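Local coordinates for protein putative secreted glycosylhydrolase (Parabacteroides distasonis ATCC 8503, PDB 3IMM) that is probably a secreted glycoside hydrolase of the 3-keto-disaccharide hydrolase family, with a concanavalin-like fold and a bound sodium ion, at residues Phe49-Ser63 and Asp188-Leu201. Sequence-based numbering, arbitrary orientation.
Sequences FELDLDFKTDVGTNS and DSLIWFRNIKIRSL. With NA (sodium ion), chain D.
E50 and R199 face each other as a hydrogen-bonded pair where antiparallel strands 49-57 and 191-200 run side by side in one sheet of a concanavalin-like β-sandwich. Their side chains lie alongside, pointing the same way, with carboxylate and guanidinium planes 30° apart. A single oxygen takes both donors, from one face of its plane: R199 NE lies 2.7 Å from E50 OE2, and R199 NH2 bonds to the same atom. A water links E50 OE2 to S200 O. A leucine in place of R199 would probably cost E50 OE2 both of its nitrogen donors from this strand, leaving the carboxylate less firmly fixed. At the β-bulge between D52 and D54, N195 and R194 converge on D54 OD2. D54 OD2 offers its anti lone pair to R194 NE, 2.9 Å away, whereas N195 ND2 sits 2.7 Å from the same D54 OD2, above the carboxylate plane, in a nearly straight bond. The guanidinium of R194 stands almost upright to that carboxylate (80°) and also forms a cation-π pair with W122. Farther along, K56 bends at chi3 (73°), which carries K56 CE over one face of W192, 3.5 Å from W192 CE3, with NZ above the six-membered ring; L190 CB covers the opposite face. On the other side of the strands the contacts are mainly apolar: F49 meets I198, L51 meets I196, and L53 CD1 touches F193 CD1 at 3.9 Å, facing strands 62-69 and 179-182 of the second sheet. Beyond the type II turn D58-T61, N62 OD1 and S63 O bind sodium with E81 and Q83, and S63 CB rests against I191 CD1. The turn is tied to 188-190 by D58 OD2 accepting from L190 N, T61 OG1 donating to L190 O, and S189 OG donating to V59 O, 2.7 Å away in the carbonyl plane.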
ATOM      1  N   PHE A  49     -10.752  -4.705  -8.535  1.00 29.46           N
ATOM      2  CA  PHE A  49     -10.149  -3.577  -9.175  1.00 27.86           C
ATOM      3  C   PHE A  49      -8.640  -3.770  -9.356  1.00 26.65           C
ATOM      4  O   PHE A  49      -8.054  -4.656  -8.782  1.00 27.65           O
ATOM      5  CB  PHE A  49     -10.431  -2.329  -8.335  1.00 28.00           C
ATOM      6  CG  PHE A  49      -9.776  -2.319  -6.997  1.00 28.30           C
ATOM      7  CD1 PHE A  49      -8.444  -1.918  -6.849  1.00 29.52           C
ATOM      8  CD2 PHE A  49     -10.498  -2.658  -5.859  1.00 29.54           C
ATOM      9  CE1 PHE A  49      -7.842  -1.881  -5.581  1.00 26.71           C
ATOM     10  CE2 PHE A  49      -9.898  -2.648  -4.606  1.00 27.89           C
ATOM     11  CZ  PHE A  49      -8.575  -2.256  -4.467  1.00 24.66           C
ATOM     12  N   GLU A  50      -8.066  -2.954 -10.232  1.00 30.01           N
ATOM     13  CA  GLU A  50      -6.645  -2.757 -10.290  1.00 27.72           C
ATOM     14  C   GLU A  50      -6.317  -1.285 -10.089  1.00 28.79           C
ATOM     15  O   GLU A  50      -6.961  -0.367 -10.702  1.00 27.17           O
ATOM     16  CB  GLU A  50      -6.025  -3.313 -11.575  1.00 30.90           C
ATOM     17  CG  GLU A  50      -6.578  -2.845 -12.832  1.00 30.83           C
ATOM     18  CD  GLU A  50      -6.013  -3.609 -14.028  1.00 33.07           C
ATOM     19  OE1 GLU A  50      -5.023  -4.339 -13.878  1.00 37.71           O
ATOM     20  OE2 GLU A  50      -6.577  -3.485 -15.112  1.00 35.56           O
ATOM     21  N   LEU A  51      -5.350  -1.069  -9.196  1.00 27.07           N
ATOM     22  CA  LEU A  51      -4.907   0.245  -8.792  1.00 28.74           C
ATOM     23  C   LEU A  51      -3.497   0.408  -9.344  1.00 29.03           C
ATOM     24  O   LEU A  51      -2.653  -0.452  -9.148  1.00 28.79           O
ATOM     25  CB  LEU A  51      -4.958   0.338  -7.259  1.00 30.83           C
ATOM     26  CG  LEU A  51      -4.401   1.569  -6.531  1.00 34.90           C
ATOM     27  CD1 LEU A  51      -5.278   2.791  -6.794  1.00 29.34           C
ATOM     28  CD2 LEU A  51      -4.268   1.309  -5.024  1.00 25.05           C
ATOM     29  N   ASP A  52      -3.274   1.502 -10.068  1.00 28.66           N
ATOM     30  CA  ASP A  52      -1.961   1.913 -10.570  1.00 30.60           C
ATOM     31  C   ASP A  52      -1.539   3.189  -9.871  1.00 32.81           C
ATOM     32  O   ASP A  52      -2.373   4.099  -9.619  1.00 32.51           O
ATOM     33  CB  ASP A  52      -2.043   2.249 -12.056  1.00 33.72           C
ATOM     34  CG  ASP A  52      -1.566   1.157 -12.932  1.00 31.45           C
ATOM     35  OD1 ASP A  52      -1.754  -0.003 -12.596  1.00 40.10           O
ATOM     36  OD2 ASP A  52      -1.006   1.481 -13.966  1.00 38.08           O
ATOM     37  N   LEU A  53      -0.243   3.278  -9.594  1.00 31.24           N
ATOM     38  CA  LEU A  53       0.319   4.494  -9.042  1.00 31.06           C
ATOM     39  C   LEU A  53       1.812   4.544  -9.295  1.00 29.97           C
ATOM     40  O   LEU A  53       2.473   3.513  -9.372  1.00 29.28           O
ATOM     41  CB  LEU A  53       0.061   4.566  -7.546  1.00 31.93           C
ATOM     42  CG  LEU A  53       0.660   3.488  -6.621  1.00 36.73           C
ATOM     43  CD1 LEU A  53       0.991   4.072  -5.268  1.00 37.44           C
ATOM     44  CD2 LEU A  53      -0.258   2.265  -6.463  1.00 37.79           C
ATOM     45  N   ASP A  54       2.329   5.754  -9.430  1.00 28.74           N
ATOM     46  CA  ASP A  54       3.752   5.996  -9.481  1.00 28.40           C
ATOM     47  C   ASP A  54       4.087   6.414  -8.084  1.00 28.05           C
ATOM     48  O   ASP A  54       3.243   7.031  -7.414  1.00 29.29           O
ATOM     49  CB  ASP A  54       4.101   7.137 -10.449  1.00 28.91           C
ATOM     50  CG  ASP A  54       3.644   6.874 -11.900  1.00 34.19           C
ATOM     51  OD1 ASP A  54       3.322   5.720 -12.237  1.00 32.36           O
ATOM     52  OD2 ASP A  54       3.597   7.841 -12.711  1.00 31.83           O
ATOM     53  N   PHE A  55       5.297   6.074  -7.624  1.00 28.30           N
ATOM     54  CA  PHE A  55       5.828   6.645  -6.412  1.00 27.64           C
ATOM     55  C   PHE A  55       7.336   6.844  -6.507  1.00 28.04           C
ATOM     56  O   PHE A  55       8.026   6.138  -7.275  1.00 25.44           O
ATOM     57  CB  PHE A  55       5.458   5.790  -5.209  1.00 30.18           C
ATOM     58  CG  PHE A  55       6.119   4.464  -5.179  1.00 27.85           C
ATOM     59  CD1 PHE A  55       7.357   4.299  -4.525  1.00 27.75           C
ATOM     60  CD2 PHE A  55       5.512   3.353  -5.759  1.00 29.00           C
ATOM     61  CE1 PHE A  55       7.966   3.053  -4.468  1.00 24.49           C
ATOM     62  CE2 PHE A  55       6.134   2.101  -5.727  1.00 27.64           C
ATOM     63  CZ  PHE A  55       7.355   1.950  -5.094  1.00 27.65           C
ATOM     64  N   LYS A  56       7.834   7.824  -5.745  1.00 29.17           N
ATOM     65  CA  LYS A  56       9.282   8.107  -5.616  1.00 29.27           C
ATOM     66  C   LYS A  56       9.656   8.069  -4.142  1.00 29.41           C
ATOM     67  O   LYS A  56       8.980   8.637  -3.299  1.00 30.03           O
ATOM     68  CB  LYS A  56       9.583   9.491  -6.200  1.00 30.56           C
ATOM     69  CG  LYS A  56      11.024  10.010  -6.109  1.00 29.63           C
ATOM     70  CD  LYS A  56      11.190  11.353  -6.896  1.00 34.50           C
ATOM     71  CE  LYS A  56      10.539  12.502  -6.169  1.00 33.69           C
ATOM     72  NZ  LYS A  56      10.829  13.808  -6.776  1.00 32.55           N
ATOM     73  N   THR A  57      10.750   7.410  -3.829  1.00 30.11           N
ATOM     74  CA  THR A  57      11.194   7.330  -2.453  1.00 27.20           C
ATOM     75  C   THR A  57      12.261   8.350  -2.126  1.00 28.96           C
ATOM     76  O   THR A  57      12.877   8.954  -3.007  1.00 26.94           O
ATOM     77  CB  THR A  57      11.750   5.922  -2.119  1.00 27.08           C
ATOM     78  OG1 THR A  57      12.980   5.733  -2.812  1.00 25.95           O
ATOM     79  CG2 THR A  57      10.746   4.839  -2.514  1.00 22.37           C
ATOM     80  N   ASP A  58      12.398   8.538  -0.822  1.00 28.21           N
ATOM     81  CA  ASP A  58      13.519   9.156  -0.160  1.00 31.00           C
ATOM     82  C   ASP A  58      14.351   8.030   0.498  1.00 29.52           C
ATOM     83  O   ASP A  58      13.891   6.873   0.632  1.00 29.45           O
ATOM     84  CB  ASP A  58      12.939   9.991   0.975  1.00 32.18           C
ATOM     85  CG  ASP A  58      13.588  11.318   1.151  1.00 37.71           C
ATOM     86  OD1 ASP A  58      14.583  11.610   0.458  1.00 46.67           O
ATOM     87  OD2 ASP A  58      13.038  12.104   1.967  1.00 39.53           O
ATOM     88  N   VAL A  59      15.539   8.374   0.985  1.00 29.87           N
ATOM     89  CA  VAL A  59      16.352   7.426   1.701  1.00 28.89           C
ATOM     90  C   VAL A  59      15.537   7.025   2.927  1.00 31.07           C
ATOM     91  O   VAL A  59      15.078   7.880   3.660  1.00 30.49           O
ATOM     92  CB  VAL A  59      17.768   7.992   2.089  1.00 31.12           C
ATOM     93  CG1 VAL A  59      18.480   7.054   3.044  1.00 30.94           C
ATOM     94  CG2 VAL A  59      18.624   8.200   0.830  1.00 28.23           C
ATOM     95  N   GLY A  60      15.277   5.731   3.063  1.00 29.21           N
ATOM     96  CA  GLY A  60      14.638   5.166   4.250  1.00 31.11           C
ATOM     97  C   GLY A  60      13.130   5.256   4.289  1.00 31.49           C
ATOM     98  O   GLY A  60      12.532   4.981   5.326  1.00 28.23           O
ATOM     99  N   THR A  61      12.512   5.649   3.167  1.00 29.37           N
ATOM    100  CA  THR A  61      11.052   5.635   3.048  1.00 30.93           C
ATOM    101  C   THR A  61      10.393   4.328   3.525  1.00 30.05           C
ATOM    102  O   THR A  61      10.818   3.243   3.163  1.00 29.37           O
ATOM    103  CB  THR A  61      10.646   5.909   1.592  1.00 28.54           C
ATOM    104  OG1 THR A  61      10.939   7.266   1.303  1.00 31.06           O
ATOM    105  CG2 THR A  61       9.161   5.664   1.352  1.00 28.51           C
ATOM    106  N   ASN A  62       9.361   4.455   4.346  1.00 30.56           N
ATOM    107  CA  ASN A  62       8.541   3.319   4.758  1.00 31.86           C
ATOM    108  C   ASN A  62       7.079   3.779   4.769  1.00 31.12           C
ATOM    109  O   ASN A  62       6.666   4.551   5.621  1.00 33.55           O
ATOM    110  CB  ASN A  62       8.980   2.776   6.156  1.00 34.57           C
ATOM    111  CG  ASN A  62       8.129   1.588   6.632  1.00 40.97           C
ATOM    112  OD1 ASN A  62       7.094   1.245   6.042  1.00 43.56           O
ATOM    113  ND2 ASN A  62       8.571   0.956   7.708  1.00 46.18           N
ATOM    114  N   SER A  63       6.311   3.314   3.804  1.00 29.77           N
ATOM    115  CA  SER A  63       4.936   3.794   3.601  1.00 31.78           C
ATOM    116  C   SER A  63       4.104   2.618   3.076  1.00 30.02           C
ATOM    117  O   SER A  63       4.505   1.486   3.207  1.00 28.17           O
ATOM    118  CB  SER A  63       4.943   4.989   2.642  1.00 30.94           C
ATOM    119  OG  SER A  63       3.651   5.586   2.525  1.00 33.24           O
ATOM    120  N   ASP A 188      11.254  11.728   8.891  1.00 37.06           N
ATOM    121  CA  ASP A 188      12.001  12.588   7.986  1.00 38.07           C
ATOM    122  C   ASP A 188      12.051  12.126   6.538  1.00 37.40           C
ATOM    123  O   ASP A 188      12.405  12.909   5.695  1.00 36.27           O
ATOM    124  CB  ASP A 188      13.442  12.755   8.486  1.00 40.03           C
ATOM    125  CG  ASP A 188      13.559  13.740   9.642  1.00 40.82           C
ATOM    126  OD1 ASP A 188      12.648  14.578   9.867  1.00 42.36           O
ATOM    127  OD2 ASP A 188      14.596  13.656  10.307  1.00 41.86           O
ATOM    128  N   SER A 189      11.749  10.849   6.265  1.00 36.03           N
ATOM    129  CA  SER A 189      11.762  10.332   4.889  1.00 36.29           C
ATOM    130  C   SER A 189      10.443  10.683   4.209  1.00 36.20           C
ATOM    131  O   SER A 189       9.356  10.387   4.732  1.00 36.37           O
ATOM    132  CB  SER A 189      11.973   8.826   4.880  1.00 36.34           C
ATOM    133  OG  SER A 189      13.215   8.503   5.477  1.00 33.98           O
ATOM    134  N   LEU A 190      10.534  11.350   3.066  1.00 33.80           N
ATOM    135  CA  LEU A 190       9.341  11.698   2.324  1.00 32.91           C
ATOM    136  C   LEU A 190       8.997  10.578   1.347  1.00 31.95           C
ATOM    137  O   LEU A 190       9.766   9.638   1.129  1.00 28.16           O
ATOM    138  CB  LEU A 190       9.527  13.014   1.589  1.00 32.72           C
ATOM    139  CG  LEU A 190      10.112  14.207   2.369  1.00 35.60           C
ATOM    140  CD1 LEU A 190      10.035  15.480   1.476  1.00 37.28           C
ATOM    141  CD2 LEU A 190       9.390  14.440   3.680  1.00 35.31           C
ATOM    142  N   ILE A 191       7.794  10.680   0.808  1.00 31.71           N
ATOM    143  CA  ILE A 191       7.320   9.841  -0.268  1.00 28.88           C
ATOM    144  C   ILE A 191       6.431  10.724  -1.156  1.00 28.43           C
ATOM    145  O   ILE A 191       5.768  11.629  -0.663  1.00 30.32           O
ATOM    146  CB  ILE A 191       6.595   8.559   0.272  1.00 28.96           C
ATOM    147  CG1 ILE A 191       6.303   7.620  -0.915  1.00 30.36           C
ATOM    148  CG2 ILE A 191       5.348   8.933   1.017  1.00 28.40           C
ATOM    149  CD1 ILE A 191       5.909   6.152  -0.592  1.00 30.75           C
ATOM    150  N   TRP A 192       6.503  10.525  -2.473  1.00 29.94           N
ATOM    151  CA  TRP A 192       5.723  11.257  -3.447  1.00 28.34           C
ATOM    152  C   TRP A 192       4.928  10.300  -4.304  1.00 29.84           C
ATOM    153  O   TRP A 192       5.460   9.270  -4.744  1.00 26.34           O
ATOM    154  CB  TRP A 192       6.660  12.056  -4.359  1.00 28.90           C
ATOM    155  CG  TRP A 192       7.472  13.124  -3.651  1.00 29.74           C
ATOM    156  CD1 TRP A 192       7.123  14.416  -3.495  1.00 30.25           C
ATOM    157  CD2 TRP A 192       8.760  12.985  -3.033  1.00 29.29           C
ATOM    158  NE1 TRP A 192       8.110  15.115  -2.836  1.00 32.27           N
ATOM    159  CE2 TRP A 192       9.128  14.253  -2.541  1.00 32.58           C
ATOM    160  CE3 TRP A 192       9.639  11.912  -2.847  1.00 28.93           C
ATOM    161  CZ2 TRP A 192      10.331  14.483  -1.866  1.00 32.74           C
ATOM    162  CZ3 TRP A 192      10.835  12.144  -2.193  1.00 27.57           C
ATOM    163  CH2 TRP A 192      11.167  13.423  -1.705  1.00 29.51           C
ATOM    164  N   PHE A 193       3.669  10.663  -4.585  1.00 28.56           N
ATOM    165  CA  PHE A 193       2.833   9.876  -5.463  1.00 28.54           C
ATOM    166  C   PHE A 193       2.338  10.642  -6.690  1.00 29.58           C
ATOM    167  O   PHE A 193       2.172  11.890  -6.672  1.00 29.81           O
ATOM    168  CB  PHE A 193       1.608   9.352  -4.737  1.00 31.69           C
ATOM    169  CG  PHE A 193       1.894   8.665  -3.428  1.00 27.83           C
ATOM    170  CD1 PHE A 193       2.121   7.313  -3.368  1.00 29.99           C
ATOM    171  CD2 PHE A 193       1.870   9.414  -2.237  1.00 29.97           C
ATOM    172  CE1 PHE A 193       2.331   6.707  -2.164  1.00 29.68           C
ATOM    173  CE2 PHE A 193       2.084   8.814  -1.024  1.00 29.05           C
ATOM    174  CZ  PHE A 193       2.324   7.452  -0.984  1.00 29.79           C
ATOM    175  N   ARG A 194       2.067   9.899  -7.756  1.00 30.04           N
ATOM    176  CA  ARG A 194       1.441  10.484  -8.930  1.00 29.93           C
ATOM    177  C   ARG A 194       0.787   9.466  -9.820  1.00 29.51           C
ATOM    178  O   ARG A 194       0.978   8.261  -9.664  1.00 28.42           O
ATOM    179  CB  ARG A 194       2.390  11.343  -9.753  1.00 31.17           C
ATOM    180  CG  ARG A 194       3.369  10.577 -10.440  1.00 33.39           C
ATOM    181  CD  ARG A 194       4.188  11.390 -11.455  1.00 30.63           C
ATOM    182  NE  ARG A 194       4.976  10.342 -12.073  1.00 27.65           N
ATOM    183  CZ  ARG A 194       6.188  10.430 -12.577  1.00 28.96           C
ATOM    184  NH1 ARG A 194       6.817  11.572 -12.630  1.00 30.94           N
ATOM    185  NH2 ARG A 194       6.755   9.318 -13.060  1.00 32.18           N
ATOM    186  N   ASN A 195      -0.037   9.963 -10.731  1.00 25.79           N
ATOM    187  CA  ASN A 195      -0.788   9.103 -11.626  1.00 29.17           C
ATOM    188  C   ASN A 195      -1.505   7.969 -10.869  1.00 28.81           C
ATOM    189  O   ASN A 195      -1.464   6.843 -11.290  1.00 30.39           O
ATOM    190  CB  ASN A 195       0.146   8.517 -12.707  1.00 28.66           C
ATOM    191  CG  ASN A 195       0.626   9.560 -13.667  1.00 30.06           C
ATOM    192  OD1 ASN A 195      -0.179  10.326 -14.184  1.00 32.78           O
ATOM    193  ND2 ASN A 195       1.924   9.576 -13.943  1.00 31.14           N
ATOM    194  N   ILE A 196      -2.190   8.299  -9.779  1.00 29.43           N
ATOM    195  CA  ILE A 196      -2.939   7.318  -9.000  1.00 26.67           C
ATOM    196  C   ILE A 196      -4.303   7.149  -9.653  1.00 27.32           C
ATOM    197  O   ILE A 196      -5.132   8.085  -9.686  1.00 27.48           O
ATOM    198  CB  ILE A 196      -3.089   7.717  -7.563  1.00 26.67           C
ATOM    199  CG1 ILE A 196      -1.770   8.216  -6.993  1.00 30.56           C
ATOM    200  CG2 ILE A 196      -3.603   6.557  -6.718  1.00 30.18           C
ATOM    201  CD1 ILE A 196      -1.958   9.098  -5.797  1.00 29.51           C
ATOM    202  N   LYS A 197      -4.523   5.951 -10.181  1.00 27.09           N
ATOM    203  CA  LYS A 197      -5.706   5.630 -10.961  1.00 29.30           C
ATOM    204  C   LYS A 197      -6.191   4.210 -10.735  1.00 28.36           C
ATOM    205  O   LYS A 197      -5.479   3.344 -10.245  1.00 29.39           O
ATOM    206  CB  LYS A 197      -5.454   5.877 -12.459  1.00 30.32           C
ATOM    207  CG  LYS A 197      -4.243   5.105 -13.053  1.00 29.01           C
ATOM    208  CD  LYS A 197      -3.974   5.581 -14.448  1.00 33.78           C
ATOM    209  CE  LYS A 197      -3.212   4.552 -15.315  1.00 33.22           C
ATOM    210  NZ  LYS A 197      -2.975   5.150 -16.683  1.00 33.32           N
ATOM    211  N   ILE A 198      -7.435   3.987 -11.074  1.00 29.90           N
ATOM    212  CA  ILE A 198      -8.094   2.744 -10.763  1.00 28.41           C
ATOM    213  C   ILE A 198      -9.035   2.365 -11.923  1.00 29.18           C
ATOM    214  O   ILE A 198      -9.565   3.226 -12.615  1.00 27.70           O
ATOM    215  CB  ILE A 198      -8.847   2.848  -9.416  1.00 26.97           C
ATOM    216  CG1 ILE A 198      -9.364   1.484  -8.974  1.00 21.34           C
ATOM    217  CG2 ILE A 198     -10.016   3.894  -9.477  1.00 26.36           C
ATOM    218  CD1 ILE A 198      -9.829   1.469  -7.526  1.00 27.42           C
ATOM    219  N   ARG A 199      -9.195   1.072 -12.158  1.00 31.30           N
ATOM    220  CA  ARG A 199     -10.299   0.583 -12.976  1.00 29.05           C
ATOM    221  C   ARG A 199     -10.740  -0.786 -12.517  1.00 29.71           C
ATOM    222  O   ARG A 199     -10.011  -1.483 -11.822  1.00 28.02           O
ATOM    223  CB  ARG A 199      -9.927   0.559 -14.437  1.00 32.46           C
ATOM    224  CG  ARG A 199      -8.927  -0.428 -14.785  1.00 32.11           C
ATOM    225  CD  ARG A 199      -8.705  -0.522 -16.295  1.00 33.32           C
ATOM    226  NE  ARG A 199      -7.527  -1.369 -16.487  1.00 38.13           N
ATOM    227  CZ  ARG A 199      -6.836  -1.466 -17.616  1.00 38.35           C
ATOM    228  NH1 ARG A 199      -7.175  -0.760 -18.681  1.00 38.80           N
ATOM    229  NH2 ARG A 199      -5.758  -2.231 -17.648  1.00 36.33           N
ATOM    230  N   SER A 200     -11.946  -1.179 -12.911  1.00 27.84           N
ATOM    231  CA  SER A 200     -12.480  -2.467 -12.508  1.00 32.13           C
ATOM    232  C   SER A 200     -11.828  -3.600 -13.287  1.00 31.34           C
ATOM    233  O   SER A 200     -11.390  -3.423 -14.416  1.00 30.82           O
ATOM    234  CB  SER A 200     -13.990  -2.498 -12.685  1.00 31.63           C
ATOM    235  OG  SER A 200     -14.561  -1.426 -11.927  1.00 39.02           O
ATOM    236  N   LEU A 201     -11.754  -4.760 -12.661  1.00 32.78           N
ATOM    237  CA  LEU A 201     -11.299  -5.962 -13.345  1.00 35.33           C
ATOM    238  C   LEU A 201     -12.491  -6.529 -14.154  1.00 37.20           C
ATOM    239  O   LEU A 201     -13.662  -6.339 -13.811  1.00 37.58           O
ATOM    240  CB  LEU A 201     -10.754  -6.985 -12.344  1.00 33.94           C
ATOM    241  CG  LEU A 201      -9.516  -6.591 -11.544  1.00 33.07           C
ATOM    242  CD1 LEU A 201      -9.166  -7.669 -10.510  1.00 32.35           C
ATOM    243  CD2 LEU A 201      -8.324  -6.330 -12.457  1.00 32.78           C
ATOM    244  OXT LEU A 201     -12.354  -7.156 -15.211  1.00 40.64           O
TER
HETATM  245 NA    NA D   4       4.567   0.531   5.568  1.00 39.63          NA
HETATM  246  O   HOH W   1      -9.266  -4.275 -15.888  1.00 40.27           O
HETATM  247  O   HOH W   2       0.235   5.195 -12.491  1.00 34.22           O
HETATM  248  O   HOH W   3       8.889   7.253   5.478  1.00 37.36           O